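Local coordinates for virulence protein vsdE (Salmonella enterica, PDB 5LQ6) that acts as a cysteine hydrolase and bacterial effector that suppresses host immune responses and contributes to Salmonella virulence, at residues N138-D141 with I142-S146; I172-Y175 with D176-P179; L193-L196 with Q197-K200. The protein carries 4 engineered substitutions. All coordinates share one frame; numbering follows the deposited sequence.

Contact 1 of 3, residues N138-D141 with I142-S146; sequences NRYD and IKRES
Arg144 folds back over Tyr140, and its CD sits over one face of the phenol ring. This CH-pi contact puts CD 3.7 Å from the centroid of the Tyr140 ring, displaced toward the rim. The guanidinium plane lies 19° from the ring plane, so the two groups run nearly level with each other. A bend at chi2 (-67°) turns the Arg144 chain back toward the helix it has just left. Its NH1 then donates to Tyr140 O at 3.1 Å, with the oxygen close to the guanidinium plane. Arg144 N binds the same Tyr140 O at 2.8 Å, from the opposite face of the carbonyl. At the ring edge, Glu145 O lies in the ring plane and Ser146 CB packs near it. On another side of the helix, Ile142 CD1 rests 3.5 Å from Asn138 ND2. Glu145 OE1 lies against the Arg139 chain, 3.6 Å from Arg139 CD; the Arg139 NE itself pairs with Glu135. Tyr140 OH is hydrogen-bonded to the OG of Ser173, an engineered residue.

This is the C-terminal end of helix 129-143. Arg144 is the first residue past it, with a positive phi of 63° that turns the chain away. Water 1 accepts from Arg144 NH1 and donates to Asp141 OD1, which lies 2.8 Å from the water. The C-terminal carbonyls carry the negative end of the helix dipole. A guanidinium placed against Tyr140 O would probably offset part of that charge, with Asp141 joined through water.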
loop_
_atom_site.group_PDB
_atom_site.type_symbol
_atom_site.label_atom_id
_atom_site.label_comp_id
_atom_site.label_asym_id
_atom_site.label_seq_id
_atom_site.Cartn_x
_atom_site.Cartn_y
_atom_site.Cartn_z
ATOM N N ASN A 138 2.378 4.573 -17.001
ATOM C CA ASN A 138 3.655 4.855 -17.678
ATOM C C ASN A 138 4.799 4.023 -17.142
ATOM O O ASN A 138 5.624 3.472 -17.924
ATOM C CB ASN A 138 3.976 6.330 -17.615
ATOM C CG ASN A 138 5.167 6.711 -18.502
ATOM O OD1 ASN A 138 5.147 6.493 -19.710
ATOM N ND2 ASN A 138 6.210 7.209 -17.894
ATOM N N ARG A 139 4.914 3.924 -15.832
ATOM C CA ARG A 139 5.920 3.081 -15.247
ATOM C C ARG A 139 5.752 1.612 -15.697
ATOM O O ARG A 139 6.755 0.897 -15.973
ATOM C CB ARG A 139 5.957 3.157 -13.724
ATOM C CG ARG A 139 6.404 4.485 -13.164
ATOM C CD ARG A 139 6.552 4.377 -11.662
ATOM N NE ARG A 139 6.564 5.679 -10.989
ATOM C CZ ARG A 139 6.965 5.870 -9.730
ATOM N NH1 ARG A 139 7.445 4.868 -8.987
ATOM N NH2 ARG A 139 6.925 7.084 -9.223
ATOM N N TYR A 140 4.518 1.147 -15.813
ATOM C CA TYR A 140 4.302 -0.198 -16.275
ATOM C C TYR A 140 4.698 -0.336 -17.752
ATOM O O TYR A 140 5.288 -1.349 -18.122
ATOM C CB TYR A 140 2.824 -0.596 -16.105
ATOM C CG TYR A 140 2.511 -2.017 -16.473
ATOM C CD1 TYR A 140 2.761 -3.067 -15.630
ATOM C CD2 TYR A 140 2.003 -2.288 -17.746
ATOM C CE1 TYR A 140 2.510 -4.373 -16.004
ATOM C CE2 TYR A 140 1.723 -3.567 -18.089
ATOM C CZ TYR A 140 2.003 -4.598 -17.256
ATOM O OH TYR A 140 1.704 -5.895 -17.614
ATOM N N ASP A 141 4.329 0.647 -18.540
ATOM C CA ASP A 141 4.656 0.628 -19.981
ATOM C C ASP A 141 6.149 0.528 -20.214
ATOM O O ASP A 141 6.580 -0.180 -21.132
ATOM C CB ASP A 141 4.079 1.842 -20.641
ATOM C CG ASP A 141 4.154 1.726 -22.125
ATOM O OD1 ASP A 141 3.482 0.804 -22.659
ATOM O OD2 ASP A 141 4.889 2.557 -22.670
ATOM N N ILE A 142 6.947 1.203 -19.393
ATOM C CA ILE A 142 8.398 1.262 -19.659
ATOM C C ILE A 142 9.161 0.180 -18.962
ATOM O O ILE A 142 10.125 -0.348 -19.540
ATOM C CB ILE A 142 8.952 2.653 -19.319
ATOM C CG1 ILE A 142 8.327 3.692 -20.233
ATOM C CG2 ILE A 142 10.487 2.671 -19.438
ATOM C CD1 ILE A 142 8.376 5.073 -19.628
ATOM N N LYS A 143 8.764 -0.204 -17.736
ATOM C CA LYS A 143 9.502 -1.087 -16.886
ATOM C C LYS A 143 8.753 -2.275 -16.351
ATOM O O LYS A 143 9.312 -3.125 -15.635
ATOM C CB LYS A 143 10.090 -0.307 -15.678
ATOM C CG LYS A 143 10.969 0.891 -16.016
ATOM C CD LYS A 143 12.268 0.395 -16.618
ATOM C CE LYS A 143 13.330 1.497 -16.657
ATOM N NZ LYS A 143 14.615 0.886 -17.104
ATOM N N ARG A 144 7.433 -2.343 -16.617
ATOM C CA ARG A 144 6.597 -3.418 -16.156
ATOM C C ARG A 144 6.515 -3.494 -14.620
ATOM O O ARG A 144 6.231 -4.535 -14.090
ATOM C CB ARG A 144 6.954 -4.757 -16.764
ATOM C CG ARG A 144 6.672 -4.850 -18.257
ATOM C CD ARG A 144 5.188 -4.811 -18.629
ATOM N NE ARG A 144 4.994 -5.099 -20.067
ATOM C CZ ARG A 144 5.080 -4.191 -21.018
ATOM N NH1 ARG A 144 5.349 -2.931 -20.756
ATOM N NH2 ARG A 144 4.944 -4.569 -22.261
ATOM N N GLU A 145 6.715 -2.344 -14.016
ATOM C CA GLU A 145 6.478 -2.150 -12.575
ATOM C C GLU A 145 4.930 -2.097 -12.379
ATOM O O GLU A 145 4.282 -1.306 -13.024
ATOM C CB GLU A 145 7.139 -0.893 -12.083
ATOM C CG GLU A 145 8.660 -0.913 -12.127
ATOM C CD GLU A 145 9.331 0.457 -12.016
ATOM O OE1 GLU A 145 8.676 1.515 -11.778
ATOM O OE2 GLU A 145 10.583 0.476 -12.188
ATOM N N SER A 146 4.421 -2.956 -11.494
ATOM C CA SER A 146 2.989 -3.225 -11.441
ATOM C C SER A 146 2.335 -3.071 -10.093
ATOM O O SER A 146 1.130 -3.259 -9.998
ATOM C CB SER A 146 2.642 -4.599 -11.965
ATOM O OG SER A 146 3.328 -5.567 -11.182
HETATM O O HOH W 1 4.785 -1.517 -23.427
#

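Contact 2 of 3, residues I172-Y175 with D176-P179; sequences ISEY and DKKP. Engineered in segment 172-175: Ser173 (natural residue Cys).
The Tyr175 ring has Asp176 N over one face, with Tyr175 CG 3.4 Å from Asp176 N. The Tyr175 CG lies opposite its own backbone nitrogen (chi1 -175°), beside the carbonyl carbon, and this brings the ring against the next peptide. Asp176 CB approaches the CD2 and CE2 side of the ring. The Asp176 carboxylate leads away from the turn. A second flat group is the Glu174 carboxylate. Lys177 NZ meets Glu174 OE1 on the anti side, 20° out of the carboxylate plane. This salt bridge is short, with Lys177 NZ 2.6 Å from Glu174 OE1. The other oxygen, OE2, is bonded to Tyr180 OH, so each oxygen has its own partner. The Glu174 chain is extended, while that of Lys177 bends at several bonds to bring NZ back. Water 4 links Lys177 NZ to Tyr175 O.

The backbone here is a type II beta turn from Glu174 to Lys177. It is closed by Lys177 N donating to Glu174 O at 3.0 Å, with an N-H...O angle of 149°. Asp176 takes the positive-phi third position. Water 3 bridges Glu174 O and Lys177 O. Further from the turn, the two arms are bridged by water 2, which joins Ile172 O, Glu174 N and Lys178 O. Pro179 CA makes a CA-H...O contact of 3.3 Å with Ile172 O. Pro179 CG packs 3.6 Å from the OG of Ser173, an engineered residue.

The turn tips the hairpin between antiparallel strands 163-172 and 180-184. Ile172 pairs by backbone hydrogen bonds with Tyr180, and its side chain packs on Arg55 and Leu58 of helix 55-65. Ser173 O accepts from Asn52 ND2, and its side chain reaches Tyr140 of helix 129-143.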
loop_
_atom_site.group_PDB
_atom_site.type_symbol
_atom_site.label_atom_id
_atom_site.label_comp_id
_atom_site.label_asym_id
_atom_site.label_seq_id
_atom_site.Cartn_x
_atom_site.Cartn_y
_atom_site.Cartn_z
ATOM N N ILE A 172 -3.307 -4.590 -13.560
ATOM C CA ILE A 172 -3.892 -5.888 -13.908
ATOM C C ILE A 172 -3.863 -6.035 -15.416
ATOM O O ILE A 172 -4.335 -5.157 -16.118
ATOM C CB ILE A 172 -5.339 -6.040 -13.404
ATOM C CG1 ILE A 172 -5.393 -5.832 -11.885
ATOM C CG2 ILE A 172 -5.901 -7.411 -13.823
ATOM C CD1 ILE A 172 -6.774 -6.008 -11.282
ATOM N N SER A 173 -3.318 -7.174 -15.860
ATOM C CA SER A 173 -3.266 -7.515 -17.285
ATOM C C SER A 173 -4.092 -8.760 -17.557
ATOM O O SER A 173 -3.660 -9.876 -17.231
ATOM C CB SER A 173 -1.800 -7.705 -17.685
ATOM O OG SER A 173 -1.131 -6.476 -17.598
ATOM N N GLU A 174 -5.282 -8.562 -18.103
ATOM C CA GLU A 174 -6.234 -9.617 -18.459
ATOM C C GLU A 174 -6.052 -9.936 -19.928
ATOM O O GLU A 174 -5.638 -9.124 -20.713
ATOM C CB GLU A 174 -7.687 -9.166 -18.168
ATOM C CG GLU A 174 -7.997 -9.094 -16.659
ATOM C CD GLU A 174 -9.321 -8.395 -16.292
ATOM O OE1 GLU A 174 -10.112 -8.010 -17.194
ATOM O OE2 GLU A 174 -9.626 -8.255 -15.049
ATOM N N TYR A 175 -6.412 -11.165 -20.279
ATOM C CA TYR A 175 -6.182 -11.611 -21.659
ATOM C C TYR A 175 -6.813 -10.705 -22.683
ATOM O O TYR A 175 -8.011 -10.408 -22.637
ATOM C CB TYR A 175 -6.728 -13.046 -21.824
ATOM C CG TYR A 175 -6.400 -13.607 -23.209
ATOM C CD1 TYR A 175 -5.139 -14.070 -23.490
ATOM C CD2 TYR A 175 -7.339 -13.566 -24.247
ATOM C CE1 TYR A 175 -4.797 -14.497 -24.778
ATOM C CE2 TYR A 175 -7.016 -13.998 -25.528
ATOM C CZ TYR A 175 -5.741 -14.487 -25.770
ATOM O OH TYR A 175 -5.354 -14.907 -27.041
ATOM N N ASP A 176 -5.999 -10.289 -23.664
ATOM C CA ASP A 176 -6.391 -9.474 -24.764
ATOM C C ASP A 176 -6.990 -8.130 -24.365
ATOM O O ASP A 176 -7.629 -7.442 -25.180
ATOM C CB ASP A 176 -7.390 -10.220 -25.655
ATOM C CG ASP A 176 -7.508 -9.621 -27.036
ATOM O OD1 ASP A 176 -6.472 -9.447 -27.692
ATOM O OD2 ASP A 176 -8.644 -9.320 -27.483
ATOM N N LYS A 177 -6.646 -7.665 -23.159
ATOM C CA LYS A 177 -7.152 -6.366 -22.670
ATOM C C LYS A 177 -5.977 -5.461 -22.344
ATOM O O LYS A 177 -4.927 -5.931 -21.816
ATOM C CB LYS A 177 -8.012 -6.542 -21.432
ATOM C CG LYS A 177 -9.385 -7.101 -21.746
ATOM C CD LYS A 177 -10.390 -6.561 -20.715
ATOM C CE LYS A 177 -11.462 -7.569 -20.458
ATOM N NZ LYS A 177 -10.867 -8.617 -19.559
ATOM N N LYS A 178 -6.151 -4.167 -22.559
ATOM C CA LYS A 178 -5.155 -3.212 -22.145
ATOM C C LYS A 178 -4.974 -3.309 -20.624
ATOM O O LYS A 178 -5.924 -3.461 -19.881
ATOM C CB LYS A 178 -5.575 -1.807 -22.517
ATOM C CG LYS A 178 -5.443 -1.463 -23.978
ATOM C CD LYS A 178 -5.928 -0.036 -24.238
ATOM C CE LYS A 178 -5.997 0.295 -25.724
ATOM N NZ LYS A 178 -4.635 0.591 -26.226
ATOM N N PRO A 179 -3.714 -3.229 -20.153
ATOM C CA PRO A 179 -3.475 -3.191 -18.689
ATOM C C PRO A 179 -4.232 -2.021 -18.075
ATOM O O PRO A 179 -4.349 -0.937 -18.696
ATOM C CB PRO A 179 -1.969 -2.990 -18.598
ATOM C CG PRO A 179 -1.420 -3.686 -19.845
ATOM C CD PRO A 179 -2.452 -3.387 -20.909
HETATM O O HOH W 2 -6.162 -5.856 -18.344
HETATM O O HOH W 3 -3.106 -7.771 -21.539
HETATM O O HOH W 4 -9.977 -10.862 -20.898
#

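Contact 3 of 3, residues L193-L196 with Q197-K200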
loop_
_atom_site.group_PDB
_atom_site.type_symbol
_atom_site.label_atom_id
_atom_site.label_comp_id
_atom_site.label_asym_id
_atom_site.label_seq_id
_atom_site.Cartn_x
_atom_site.Cartn_y
_atom_site.Cartn_z
ATOM N N LEU A 193 -11.959 -2.627 -3.447
ATOM C CA LEU A 193 -11.511 -2.468 -4.816
ATOM C C LEU A 193 -12.299 -1.375 -5.496
ATOM O O LEU A 193 -13.183 -1.662 -6.353
ATOM C CB LEU A 193 -11.566 -3.753 -5.637
ATOM C CG LEU A 193 -10.343 -4.654 -5.655
ATOM C CD1 LEU A 193 -9.665 -4.988 -4.393
ATOM C CD2 LEU A 193 -10.722 -5.929 -6.436
ATOM N N PRO A 194 -12.056 -0.103 -5.131
ATOM C CA PRO A 194 -12.812 1.015 -5.737
ATOM C C PRO A 194 -12.423 1.232 -7.176
ATOM O O PRO A 194 -11.260 1.032 -7.543
ATOM C CB PRO A 194 -12.456 2.180 -4.858
ATOM C CG PRO A 194 -11.055 1.839 -4.406
ATOM C CD PRO A 194 -11.070 0.381 -4.150
ATOM N N SER A 195 -13.355 1.715 -7.977
ATOM C CA SER A 195 -13.021 2.228 -9.280
ATOM C C SER A 195 -12.394 3.577 -9.146
ATOM O O SER A 195 -12.456 4.185 -8.090
ATOM C CB SER A 195 -14.259 2.360 -10.157
ATOM O OG SER A 195 -15.129 3.361 -9.619
ATOM N N LEU A 196 -11.782 4.080 -10.228
ATOM C CA LEU A 196 -11.252 5.435 -10.210
ATOM C C LEU A 196 -12.341 6.446 -9.827
ATOM O O LEU A 196 -12.122 7.317 -8.983
ATOM C CB LEU A 196 -10.659 5.759 -11.581
ATOM C CG LEU A 196 -10.105 7.199 -11.670
ATOM C CD1 LEU A 196 -8.875 7.368 -10.823
ATOM C CD2 LEU A 196 -9.760 7.513 -13.129
ATOM N N GLN A 197 -13.494 6.330 -10.433
ATOM C CA GLN A 197 -14.616 7.249 -10.138
ATOM C C GLN A 197 -14.950 7.202 -8.668
ATOM O O GLN A 197 -15.191 8.233 -8.016
ATOM C CB GLN A 197 -15.814 6.886 -11.027
ATOM C CG GLN A 197 -17.127 7.613 -10.750
ATOM C CD GLN A 197 -18.173 7.332 -11.845
ATOM O OE1 GLN A 197 -19.158 6.633 -11.633
ATOM N NE2 GLN A 197 -17.938 7.876 -13.027
ATOM N N GLU A 198 -14.989 6.003 -8.075
ATOM C CA GLU A 198 -15.391 5.864 -6.689
ATOM C C GLU A 198 -14.338 6.467 -5.789
ATOM O O GLU A 198 -14.676 7.188 -4.841
ATOM C CB GLU A 198 -15.587 4.369 -6.352
ATOM C CG GLU A 198 -16.912 3.872 -6.861
ATOM C CD GLU A 198 -17.027 2.387 -6.938
ATOM O OE1 GLU A 198 -16.047 1.649 -6.686
ATOM O OE2 GLU A 198 -18.123 1.908 -7.251
ATOM N N ILE A 199 -13.055 6.174 -6.003
ATOM C CA ILE A 199 -12.051 6.687 -5.103
ATOM C C ILE A 199 -11.918 8.212 -5.197
ATOM O O ILE A 199 -11.618 8.872 -4.203
ATOM C CB ILE A 199 -10.730 5.911 -5.289
ATOM C CG1 ILE A 199 -9.922 5.963 -3.980
ATOM C CG2 ILE A 199 -10.012 6.379 -6.523
ATOM C CD1 ILE A 199 -8.679 5.118 -4.007
ATOM N N LYS A 200 -12.169 8.761 -6.360
ATOM C CA LYS A 200 -12.150 10.226 -6.564
ATOM C C LYS A 200 -13.142 10.948 -5.660
ATOM O O LYS A 200 -12.905 12.128 -5.319
ATOM C CB LYS A 200 -12.461 10.599 -8.015
ATOM C CG LYS A 200 -11.334 10.352 -8.978
ATOM C CD LYS A 200 -11.584 10.867 -10.385
ATOM C CE LYS A 200 -11.447 12.385 -10.411
ATOM N NZ LYS A 200 -11.417 12.858 -11.810
#
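Glu198 OE1 accepts from Ser195 N, which lies above the carboxylate plane rather than in it. The amide lies 41° out of that plane, yet the bond is nearly straight at its hydrogen (168°), with Ser195 N 3.0 Å from Glu198 OE1. The same OE1 also accepts from Asn191 ND2, and Pro194 CA sits 3.4 Å from Glu198 OE1. The serine answers with its own side chain. Its OG stands between the backbone nitrogen and the carbonyl carbon (chi1 66°), and from there it accepts from Glu198 N at 3.1 Å. The glutamate chain leaves the helix extended beyond CG and passes alongside the hydroxyl, with Glu198 CG 3.3 Å from Ser195 OG.

These two reciprocal bonds form a capping box, with Ser195 as the N-cap of helix 196-200. First-turn amides of a helix lack carbonyl partners within it, and the serine oxygen supplies one for Glu198 N. The acidic group at the positive end of the helix would also be favoured by the helix dipole. Regular backbone bonding follows at once: Ile199 N donates to Ser195 O at 2.9 Å, and Lys200 N donates to Leu196 O.

One apolar contact adjoins the cap. Pro194 CG meets Ile199 CD1 at 4.1 Å, the proline lying just before the helix and the isoleucine reaching back to it. Separately, the methylenes of Lys200 pass Leu196, with Leu196 CG 4.2 Å from Lys200 CD. Leu196 also packs on Ile129 and Glu133 of helix 129-143 and on Phe183 of strand 180-184. Lys200 NZ forms a salt bridge with Asp130, tying the short helix to the start of helix 129-143. A bound sodium ion lies about 5 Å from the side chain of Glu198.

How the contacts relate
Contacts 1 and 2 touch, with centres about 14 Å apart. The tyrosine hydroxyl of contact 1 meets the engineered serine of contact 2, and Tyr140 CE2 packs against Pro179 CG at 3.6 Å. One tyrosine therefore joins the end of helix 129-143 to the hairpin loop 172-179. Contact 3 touches neither; its nearest atoms are about 12 Å from contact 1 and about 6 Å from contact 2. It meets the other end of helix 129-143, through Asp130. In contact 3, Pro194 also lies close to, but not against, a cysteine, histidine and aspartate whose geometry is consistent with the catalytic triad of a cysteine hydrolase.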